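PDB 4I86: cellulose synthase 1 from Gluconacetobacter xylinus, which carries a C-terminal PilZ domain, a small regulatory beta-barrel module that binds cyclic di-GMP. Local coordinates for residues T33-L36 / A41-K44; Y58-T61 / E66-I69; R73-R76 / G82-I85; F84-D89 / F95-L100. All coordinates share one frame; numbering follows the deposited sequence.

Interaction 1. Residues T33-L36 / A41-K44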
loop_
_atom_site.group_PDB
_atom_site.type_symbol
_atom_site.label_atom_id
_atom_site.label_comp_id
_atom_site.label_asym_id
_atom_site.label_seq_id
_atom_site.Cartn_x
_atom_site.Cartn_y
_atom_site.Cartn_z
ATOM N N THR A 33 -4.590 -4.975 -5.491
ATOM C CA THR A 33 -5.240 -4.224 -4.430
ATOM C C THR A 33 -6.701 -4.641 -4.299
ATOM O O THR A 33 -7.291 -5.172 -5.242
ATOM C CB THR A 33 -5.169 -2.719 -4.688
ATOM O OG1 THR A 33 -5.887 -2.410 -5.897
ATOM C CG2 THR A 33 -3.711 -2.287 -4.814
ATOM N N GLU A 34 -7.277 -4.379 -3.129
ATOM C CA GLU A 34 -8.710 -4.567 -2.922
ATOM C C GLU A 34 -9.358 -3.205 -2.688
ATOM O O GLU A 34 -10.384 -2.866 -3.283
ATOM C CB GLU A 34 -8.948 -5.494 -1.731
ATOM C CG GLU A 34 -8.443 -6.913 -1.960
ATOM C CD GLU A 34 -8.480 -7.750 -0.700
ATOM O OE1 GLU A 34 -9.153 -7.327 0.264
ATOM O OE2 GLU A 34 -7.831 -8.818 -0.669
ATOM N N ASP A 35 -8.736 -2.411 -1.826
ATOM C CA ASP A 35 -9.178 -1.043 -1.634
ATOM C C ASP A 35 -7.984 -0.181 -1.272
ATOM O O ASP A 35 -6.965 -0.683 -0.787
ATOM C CB ASP A 35 -10.212 -0.963 -0.524
ATOM C CG ASP A 35 -9.604 -1.216 0.838
ATOM O OD1 ASP A 35 -9.686 -2.366 1.302
ATOM O OD2 ASP A 35 -9.027 -0.275 1.436
ATOM N N LEU A 36 -8.110 1.115 -1.522
ATOM C CA LEU A 36 -7.077 2.073 -1.170
ATOM C C LEU A 36 -7.780 3.193 -0.438
ATOM O O LEU A 36 -8.929 3.485 -0.722
ATOM C CB LEU A 36 -6.390 2.615 -2.429
ATOM C CG LEU A 36 -5.542 1.569 -3.159
ATOM C CD1 LEU A 36 -5.173 2.021 -4.543
ATOM C CD2 LEU A 36 -4.289 1.290 -2.378
ATOM N N ALA A 41 -3.825 0.618 2.532
ATOM C CA ALA A 41 -4.224 -0.285 1.456
ATOM C C ALA A 41 -4.662 -1.640 1.986
ATOM O O ALA A 41 -4.181 -2.096 3.018
ATOM C CB ALA A 41 -3.076 -0.462 0.469
ATOM N N ALA A 42 -5.576 -2.283 1.272
ATOM C CA ALA A 42 -5.839 -3.704 1.493
ATOM C C ALA A 42 -5.473 -4.426 0.210
ATOM O O ALA A 42 -5.947 -4.059 -0.865
ATOM C CB ALA A 42 -7.309 -3.950 1.856
ATOM N N VAL A 43 -4.625 -5.444 0.322
ATOM C CA VAL A 43 -4.106 -6.117 -0.870
ATOM C C VAL A 43 -4.319 -7.634 -0.867
ATOM O O VAL A 43 -4.055 -8.310 0.136
ATOM C CB VAL A 43 -2.596 -5.861 -1.045
ATOM C CG1 VAL A 43 -2.099 -6.441 -2.382
ATOM C CG2 VAL A 43 -2.278 -4.359 -0.942
ATOM N N LYS A 44 -4.785 -8.172 -1.994
ATOM C CA LYS A 44 -4.832 -9.630 -2.147
ATOM C C LYS A 44 -3.414 -10.138 -2.389
ATOM O O LYS A 44 -2.812 -9.884 -3.439
ATOM C CB LYS A 44 -5.750 -10.053 -3.291
ATOM C CG LYS A 44 -6.039 -11.559 -3.326
ATOM C CD LYS A 44 -6.995 -11.906 -4.476
ATOM C CE LYS A 44 -6.809 -13.342 -4.957
ATOM N NZ LYS A 44 -7.572 -13.603 -6.220
#
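A classic beta bulge sets Glu34 and Asp35 opposite the single Ala42 in the hairpin of strands 28-36 and 40-44, part of the PilZ beta barrel. Ala42 O takes the N-H of Glu34 in a short bond (N to O 2.6 Å) and, weakly, that of Asp35 at 3.4 Å from N to O; Ala42 N answers with an almost straight bond to Asp35 O, 3.0 Å. The extra residue shifts the register where the chain turns a corner at Glu34. From that corner the Glu34 side chain sets out with CB 3.4 Å from Ala42 O. With CG anti to its carbonyl carbon (chi1 -65°), the extended chain runs alongside the other strand, and CG is 3.9 Å from both Ala42 O and Lys44 N. At the tip, Glu34 OE2 lies 3.4 Å from Lys44 N, but at an angle too poor for a hydrogen bond. Glu34 OE1 is near Ala42 CB and makes a long, weak ion pair with Arg81. Thr33, on the face it shares with Leu36, sends its hydroxyl to Ala14 O and Ile16 N. On that face Leu36 closes the contact through one branch, its CD2 3.6 Å from Ala41 CB.

Interaction 2. Residues Y58-T61 / E66-I69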
loop_
_atom_site.group_PDB
_atom_site.type_symbol
_atom_site.label_atom_id
_atom_site.label_comp_id
_atom_site.label_asym_id
_atom_site.label_seq_id
_atom_site.Cartn_x
_atom_site.Cartn_y
_atom_site.Cartn_z
ATOM N N TYR A 58 7.934 -1.231 1.122
ATOM C CA TYR A 58 7.706 -0.321 0.021
ATOM C C TYR A 58 6.679 -0.985 -0.863
ATOM O O TYR A 58 6.756 -2.196 -1.102
ATOM C CB TYR A 58 9.007 -0.037 -0.758
ATOM C CG TYR A 58 10.069 0.654 0.071
ATOM C CD1 TYR A 58 9.919 1.978 0.448
ATOM C CD2 TYR A 58 11.218 -0.016 0.481
ATOM C CE1 TYR A 58 10.878 2.623 1.210
ATOM C CE2 TYR A 58 12.196 0.632 1.252
ATOM C CZ TYR A 58 12.012 1.948 1.604
ATOM O OH TYR A 58 12.956 2.611 2.359
ATOM N N ILE A 59 5.703 -0.201 -1.318
ATOM C CA ILE A 59 4.693 -0.687 -2.242
ATOM C C ILE A 59 4.887 0.010 -3.586
ATOM O O ILE A 59 5.036 1.230 -3.649
ATOM C CB ILE A 59 3.268 -0.430 -1.708
ATOM C CG1 ILE A 59 3.043 -1.218 -0.413
ATOM C CG2 ILE A 59 2.225 -0.799 -2.741
ATOM C CD1 ILE A 59 1.656 -1.105 0.122
ATOM N N ARG A 60 4.940 -0.776 -4.656
ATOM C CA ARG A 60 5.127 -0.212 -5.984
ATOM C C ARG A 60 3.958 -0.598 -6.878
ATOM O O ARG A 60 3.455 -1.720 -6.822
ATOM C CB ARG A 60 6.444 -0.690 -6.587
ATOM C CG ARG A 60 6.666 -0.235 -8.023
ATOM C CD ARG A 60 8.039 -0.613 -8.523
ATOM N NE ARG A 60 8.268 -0.056 -9.856
ATOM C CZ ARG A 60 7.998 -0.700 -10.987
ATOM N NH1 ARG A 60 7.492 -1.927 -10.945
ATOM N NH2 ARG A 60 8.228 -0.113 -12.159
ATOM N N THR A 61 3.523 0.338 -7.705
ATOM C CA THR A 61 2.464 0.049 -8.656
ATOM C C THR A 61 2.522 1.094 -9.743
ATOM O O THR A 61 3.369 2.001 -9.699
ATOM C CB THR A 61 1.069 0.062 -7.963
ATOM O OG1 THR A 61 0.064 -0.380 -8.884
ATOM C CG2 THR A 61 0.724 1.474 -7.437
ATOM N N GLU A 66 2.089 6.320 -14.721
ATOM C CA GLU A 66 3.061 6.792 -13.740
ATOM C C GLU A 66 3.439 5.697 -12.738
ATOM O O GLU A 66 2.581 4.965 -12.241
ATOM C CB GLU A 66 2.517 8.014 -12.984
ATOM C CG GLU A 66 2.315 9.265 -13.842
ATOM C CD GLU A 66 1.235 10.193 -13.282
ATOM O OE1 GLU A 66 1.114 10.301 -12.035
ATOM O OE2 GLU A 66 0.498 10.810 -14.089
ATOM N N GLU A 67 4.728 5.588 -12.446
ATOM C CA GLU A 67 5.181 4.699 -11.382
ATOM C C GLU A 67 4.941 5.377 -10.023
ATOM O O GLU A 67 5.291 6.549 -9.832
ATOM C CB GLU A 67 6.666 4.384 -11.565
ATOM C CG GLU A 67 7.247 3.382 -10.596
ATOM C CD GLU A 67 8.757 3.226 -10.785
ATOM O OE1 GLU A 67 9.468 4.264 -10.815
ATOM O OE2 GLU A 67 9.230 2.071 -10.907
ATOM N N LEU A 68 4.319 4.657 -9.091
ATOM C CA LEU A 68 4.110 5.187 -7.743
ATOM C C LEU A 68 4.800 4.277 -6.750
ATOM O O LEU A 68 4.521 3.076 -6.703
ATOM C CB LEU A 68 2.618 5.274 -7.390
ATOM C CG LEU A 68 1.744 6.028 -8.395
ATOM C CD1 LEU A 68 0.284 6.019 -7.966
ATOM C CD2 LEU A 68 2.245 7.452 -8.561
ATOM N N ILE A 69 5.683 4.845 -5.935
ATOM C CA ILE A 69 6.376 4.053 -4.926
ATOM C C ILE A 69 6.090 4.648 -3.555
ATOM O O ILE A 69 6.409 5.807 -3.305
ATOM C CB ILE A 69 7.905 4.013 -5.204
ATOM C CG1 ILE A 69 8.150 3.336 -6.548
ATOM C CG2 ILE A 69 8.621 3.301 -4.041
ATOM C CD1 ILE A 69 9.484 3.610 -7.177
#
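Thr61 and Leu68 form an antiparallel hydrogen-bonded pair on two strand segments whose axes approach to 4.9 Å at 167°, with Arg60 and Ile69 as the adjoining non-hydrogen-bonded pair. The two backbone bonds differ: Leu68 N to Thr61 O is 2.9 Å and practically straight, while Thr61 N to Leu68 O is 3.1 Å and more bent. On the Arg60 face, a salt bridge runs diagonally to Glu67. Arg60 is extended from CG to NE, and it grips side-on, bringing NE to 2.6 Å and NH2 to 2.7 Å from the same atom, Glu67 OE2. That oxygen lies in the guanidinium plane, and the two nitrogens reach it on its anti side from opposite faces of the carboxylate, whose plane stands 83° to the guanidinium. Both bonds are bent, as expected when two donors share one acceptor. Ile69 flanks the arginine stem, its CG1 4.1 Å from Arg60 CG. The third guanidinium nitrogen, NH1, turns to a second carboxylate, Glu19 on strand 17-22, which borders strand 55-63. On the other face, Leu68 packs on Arg99 and Leu100 of helix 91-105, and Ile59 reaches Phe84 and Trp86 of strand 82-86 inside the barrel.

Interaction 3. Residues R73-R76 / G82-I85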
loop_
_atom_site.group_PDB
_atom_site.type_symbol
_atom_site.label_atom_id
_atom_site.label_comp_id
_atom_site.label_asym_id
_atom_site.label_seq_id
_atom_site.Cartn_x
_atom_site.Cartn_y
_atom_site.Cartn_z
ATOM N N ARG A 73 3.682 0.404 6.155
ATOM C CA ARG A 73 3.895 -0.586 7.188
ATOM C C ARG A 73 2.848 -1.675 6.998
ATOM O O ARG A 73 1.661 -1.367 6.945
ATOM C CB ARG A 73 3.783 0.074 8.575
ATOM C CG ARG A 73 5.125 0.590 9.111
ATOM C CD ARG A 73 5.035 1.282 10.463
ATOM N NE ARG A 73 4.676 2.693 10.333
ATOM C CZ ARG A 73 4.842 3.613 11.285
ATOM N NH1 ARG A 73 5.378 3.284 12.461
ATOM N NH2 ARG A 73 4.475 4.872 11.052
ATOM N N ILE A 74 3.269 -2.932 6.844
ATOM C CA ILE A 74 2.281 -4.006 6.853
ATOM C C ILE A 74 1.872 -4.229 8.310
ATOM O O ILE A 74 2.723 -4.291 9.201
ATOM C CB ILE A 74 2.765 -5.330 6.161
ATOM C CG1 ILE A 74 1.603 -6.336 6.079
ATOM C CG2 ILE A 74 3.966 -5.931 6.886
ATOM C CD1 ILE A 74 1.775 -7.423 5.033
ATOM N N ILE A 75 0.570 -4.297 8.565
ATOM C CA ILE A 75 0.109 -4.398 9.946
ATOM C C ILE A 75 -0.606 -5.722 10.226
ATOM O O ILE A 75 -0.661 -6.172 11.368
ATOM C CB ILE A 75 -0.787 -3.190 10.357
ATOM C CG1 ILE A 75 -2.013 -3.078 9.451
ATOM C CG2 ILE A 75 0.021 -1.882 10.339
ATOM C CD1 ILE A 75 -3.115 -2.160 10.002
ATOM N N ARG A 76 -1.155 -6.337 9.183
ATOM C CA ARG A 76 -1.748 -7.666 9.305
ATOM C C ARG A 76 -1.579 -8.453 8.016
ATOM O O ARG A 76 -1.556 -7.879 6.925
ATOM C CB ARG A 76 -3.240 -7.579 9.648
ATOM C CG ARG A 76 -3.836 -8.889 10.155
ATOM C CD ARG A 76 -5.301 -9.024 9.757
ATOM N NE ARG A 76 -5.456 -9.441 8.361
ATOM C CZ ARG A 76 -6.060 -10.563 7.971
ATOM N NH1 ARG A 76 -6.584 -11.388 8.872
ATOM N NH2 ARG A 76 -6.145 -10.857 6.677
ATOM N N GLY A 82 -3.281 -8.757 2.729
ATOM C CA GLY A 82 -2.321 -7.964 3.479
ATOM C C GLY A 82 -2.913 -6.581 3.727
ATOM O O GLY A 82 -3.477 -5.970 2.809
ATOM N N ILE A 83 -2.811 -6.095 4.966
ATOM C CA ILE A 83 -3.326 -4.764 5.309
ATOM C C ILE A 83 -2.177 -3.820 5.623
ATOM O O ILE A 83 -1.285 -4.147 6.418
ATOM C CB ILE A 83 -4.283 -4.778 6.527
ATOM C CG1 ILE A 83 -5.410 -5.802 6.331
ATOM C CG2 ILE A 83 -4.819 -3.356 6.796
ATOM C CD1 ILE A 83 -6.294 -5.547 5.119
ATOM N N PHE A 84 -2.214 -2.630 5.026
ATOM C CA PHE A 84 -1.114 -1.680 5.190
ATOM C C PHE A 84 -1.611 -0.308 5.634
ATOM O O PHE A 84 -2.755 0.057 5.389
ATOM C CB PHE A 84 -0.356 -1.517 3.864
ATOM C CG PHE A 84 0.176 -2.808 3.294
ATOM C CD1 PHE A 84 1.510 -3.145 3.439
ATOM C CD2 PHE A 84 -0.660 -3.678 2.605
ATOM C CE1 PHE A 84 2.005 -4.331 2.918
ATOM C CE2 PHE A 84 -0.167 -4.868 2.080
ATOM C CZ PHE A 84 1.163 -5.189 2.240
ATOM N N ILE A 85 -0.728 0.438 6.291
ATOM C CA ILE A 85 -0.924 1.863 6.498
ATOM C C ILE A 85 0.226 2.616 5.832
ATOM O O ILE A 85 1.375 2.203 5.933
ATOM C CB ILE A 85 -0.967 2.227 8.003
ATOM C CG1 ILE A 85 0.287 1.704 8.710
ATOM C CG2 ILE A 85 -2.226 1.665 8.650
ATOM C CD1 ILE A 85 0.404 2.148 10.159
#
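Ile74 lies over one face of the Phe84 ring: its CG1 is 4.2 Å from the ring centroid in a CH-pi contact, 26° off the normal, while its CB comes within 3.5 Å of Phe84 CE1 and its CD1 comes to 3.6 Å from Phe84 CZ, near the rim. The torsion that puts the ethyl arm there is chi1 at -173°, which carries CG1 opposite the backbone N and along the ring. On the outer face, Ile75 fits between two isoleucines. Its CD1 meets Ile83 CG2 at 3.8 Å, and its CG2 meets Ile85 CG1 at 3.9 Å, with the Ile75 and Ile85 chains crossing near a right angle. Backbone bonds set these positions. Arg73 and Ile85 exchange N-H and C=O in a regular antiparallel pair; then Ile83 O receives Ile75 N at 2.8 Å, whereas Ile83 N gives to Arg76 O at 2.9 Å. Ile83 therefore has two residues across from it, Ile75 and Arg76, a second bulge of the classic type, in the hairpin of strands 66-77 and 82-86, neighbours in the PilZ barrel. Their segments cross at 132°, well away from a flat antiparallel arrangement. Further out, Met45, Leu51 and Thr55 also pack round Ile74, and Val43, Val57 and Ile59 round Phe84. Strand 40-44 borders the other side of strand 82-86: Gly82 bonds to Val43 and Phe84 to Ala41 through the backbone, and Ala42 touches Ile83.

Interaction 4. Residues F84-D89 / F95-L100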
loop_
_atom_site.group_PDB
_atom_site.type_symbol
_atom_site.label_atom_id
_atom_site.label_comp_id
_atom_site.label_asym_id
_atom_site.label_seq_id
_atom_site.Cartn_x
_atom_site.Cartn_y
_atom_site.Cartn_z
ATOM N N PHE A 84 -2.214 -2.630 5.026
ATOM C CA PHE A 84 -1.114 -1.680 5.190
ATOM C C PHE A 84 -1.611 -0.308 5.634
ATOM O O PHE A 84 -2.755 0.057 5.389
ATOM C CB PHE A 84 -0.356 -1.517 3.864
ATOM C CG PHE A 84 0.176 -2.808 3.294
ATOM C CD1 PHE A 84 1.510 -3.145 3.439
ATOM C CD2 PHE A 84 -0.660 -3.678 2.605
ATOM C CE1 PHE A 84 2.005 -4.331 2.918
ATOM C CE2 PHE A 84 -0.167 -4.868 2.080
ATOM C CZ PHE A 84 1.163 -5.189 2.240
ATOM N N ILE A 85 -0.728 0.438 6.291
ATOM C CA ILE A 85 -0.924 1.863 6.498
ATOM C C ILE A 85 0.226 2.616 5.832
ATOM O O ILE A 85 1.375 2.203 5.933
ATOM C CB ILE A 85 -0.967 2.227 8.003
ATOM C CG1 ILE A 85 0.287 1.704 8.710
ATOM C CG2 ILE A 85 -2.226 1.665 8.650
ATOM C CD1 ILE A 85 0.404 2.148 10.159
ATOM N N TRP A 86 -0.081 3.702 5.134
ATOM C CA TRP A 86 0.960 4.518 4.510
ATOM C C TRP A 86 1.862 5.134 5.560
ATOM O O TRP A 86 1.413 5.447 6.658
ATOM C CB TRP A 86 0.332 5.637 3.681
ATOM C CG TRP A 86 -0.664 5.143 2.666
ATOM C CD1 TRP A 86 -1.974 5.503 2.558
ATOM C CD2 TRP A 86 -0.423 4.178 1.641
ATOM N NE1 TRP A 86 -2.564 4.834 1.511
ATOM C CE2 TRP A 86 -1.628 4.013 0.932
ATOM C CE3 TRP A 86 0.706 3.447 1.241
ATOM C CZ2 TRP A 86 -1.736 3.152 -0.154
ATOM C CZ3 TRP A 86 0.596 2.594 0.172
ATOM C CH2 TRP A 86 -0.619 2.447 -0.516
ATOM N N THR A 87 3.131 5.305 5.196
ATOM C CA THR A 87 4.121 6.051 5.961
ATOM C C THR A 87 4.401 7.343 5.191
ATOM O O THR A 87 4.851 7.300 4.050
ATOM C CB THR A 87 5.455 5.272 6.024
ATOM O OG1 THR A 87 5.277 4.052 6.760
ATOM C CG2 THR A 87 6.521 6.100 6.694
ATOM N N ILE A 88 4.145 8.489 5.806
ATOM C CA ILE A 88 4.277 9.763 5.109
ATOM C C ILE A 88 5.244 10.682 5.857
ATOM O O ILE A 88 4.895 11.244 6.901
ATOM C CB ILE A 88 2.898 10.468 4.995
ATOM C CG1 ILE A 88 1.867 9.561 4.309
ATOM C CG2 ILE A 88 3.032 11.792 4.237
ATOM C CD1 ILE A 88 0.519 10.232 4.052
ATOM N N ASP A 89 6.451 10.850 5.327
ATOM C CA ASP A 89 7.475 11.638 6.019
ATOM C C ASP A 89 7.825 12.933 5.298
ATOM O O ASP A 89 8.734 13.658 5.720
ATOM C CB ASP A 89 8.760 10.822 6.174
ATOM C CG ASP A 89 8.568 9.587 7.017
ATOM O OD1 ASP A 89 7.816 9.644 8.019
ATOM O OD2 ASP A 89 9.182 8.558 6.678
ATOM N N PHE A 95 1.723 13.369 -1.344
ATOM C CA PHE A 95 1.079 13.508 -2.644
ATOM C C PHE A 95 1.119 12.277 -3.530
ATOM O O PHE A 95 0.316 12.164 -4.454
ATOM C CB PHE A 95 1.585 14.745 -3.397
ATOM C CG PHE A 95 0.974 16.026 -2.909
ATOM C CD1 PHE A 95 -0.341 16.338 -3.216
ATOM C CD2 PHE A 95 1.699 16.902 -2.121
ATOM C CE1 PHE A 95 -0.923 17.518 -2.747
ATOM C CE2 PHE A 95 1.129 18.089 -1.659
ATOM C CZ PHE A 95 -0.183 18.389 -1.977
ATOM N N SER A 96 2.024 11.346 -3.255
ATOM C CA SER A 96 1.985 10.081 -3.979
ATOM C C SER A 96 0.744 9.328 -3.550
ATOM O O SER A 96 0.045 8.746 -4.375
ATOM C CB SER A 96 3.225 9.244 -3.692
ATOM O OG SER A 96 4.371 9.926 -4.165
ATOM N N VAL A 97 0.459 9.367 -2.251
ATOM C CA VAL A 97 -0.751 8.744 -1.717
ATOM C C VAL A 97 -1.992 9.401 -2.315
ATOM O O VAL A 97 -2.903 8.711 -2.740
ATOM C CB VAL A 97 -0.814 8.823 -0.179
ATOM C CG1 VAL A 97 -2.189 8.331 0.337
ATOM C CG2 VAL A 97 0.317 8.010 0.428
ATOM N N ILE A 98 -2.021 10.734 -2.338
ATOM C CA ILE A 98 -3.130 11.471 -2.942
ATOM C C ILE A 98 -3.295 11.094 -4.422
ATOM O O ILE A 98 -4.411 10.833 -4.891
ATOM C CB ILE A 98 -2.958 13.011 -2.771
ATOM C CG1 ILE A 98 -3.077 13.412 -1.300
ATOM C CG2 ILE A 98 -3.937 13.781 -3.641
ATOM C CD1 ILE A 98 -2.775 14.896 -1.013
ATOM N N ARG A 99 -2.191 11.063 -5.164
ATOM C CA ARG A 99 -2.270 10.754 -6.595
ATOM C C ARG A 99 -2.879 9.375 -6.836
ATOM O O ARG A 99 -3.667 9.196 -7.753
ATOM C CB ARG A 99 -0.886 10.828 -7.261
ATOM C CG ARG A 99 -0.400 12.249 -7.541
ATOM C CD ARG A 99 0.824 12.243 -8.489
ATOM N NE ARG A 99 2.054 11.958 -7.774
ATOM C CZ ARG A 99 2.980 11.096 -8.173
ATOM N NH1 ARG A 99 2.839 10.424 -9.306
ATOM N NH2 ARG A 99 4.057 10.918 -7.429
ATOM N N LEU A 100 -2.468 8.403 -6.028
ATOM C CA LEU A 100 -3.000 7.047 -6.081
ATOM C C LEU A 100 -4.492 6.983 -5.775
ATOM O O LEU A 100 -5.277 6.485 -6.586
ATOM C CB LEU A 100 -2.252 6.147 -5.095
ATOM C CG LEU A 100 -2.690 4.678 -4.959
ATOM C CD1 LEU A 100 -2.650 3.950 -6.308
ATOM C CD2 LEU A 100 -1.819 3.940 -3.920
#
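The indole NE1 of Trp86 hydrogen-bonds to Ser37 O, in the turn between strands 28-36 and 40-44, a bond that probably helps hold the rotation of the ring, whose five-membered part Val97 lies over. This is the seat of the C-terminal helix 91-105 on the PilZ barrel, an apolar strand-to-helix contact. Val97 lays both methyls on one side of the indole: CG2 sits over the face of the five-membered ring, 4.0 Å from its centroid and 19° off the normal, while CG1 touches Trp86 CD1 at 3.6 Å and lies 3.7 Å from NE1. With CG1 opposite the backbone N (chi1 172°) and CG2 beside it, both methyls are turned to the ring. Three residues on, nearly one helical turn, Leu100 meets the far end of the indole, its CD2 approaching Trp86 CZ2 at 3.8 Å and CH2 at 3.9 Å; the two side chains cross at about a right angle. Ile59 of strand 55-63 and Leu70 of strand 66-77 also pack on the tryptophan, and Leu70 reaches Val97 as well. Beyond the end of the strand, Ile88 extends the apolar patch more loosely, its CD1 lying 4.3 Å from Val97 CG2.

Along the chain the contacts come in series. Interaction 1 closes the short turn after strand 28-36, interaction 2 closes the next hairpin, and interaction 3 joins the far part of strand 66-77 to strand 82-86; interaction 4 begins on that last strand, sharing Phe84 and Ile85 with interaction 3, and closes the loop to the C-terminal helix. None nests within or crosses another. Interactions 1 and 3 are stitched side by side, since strands 40-44 and 82-86 are neighbours. Interactions 2 and 3 use different parts of strand 66-77, on opposite sides of the chain's centre. The helix ties back to the hairpins of interactions 1 and 2, through Leu36 against Leu100 and through the Glu66-Arg99 salt bridge.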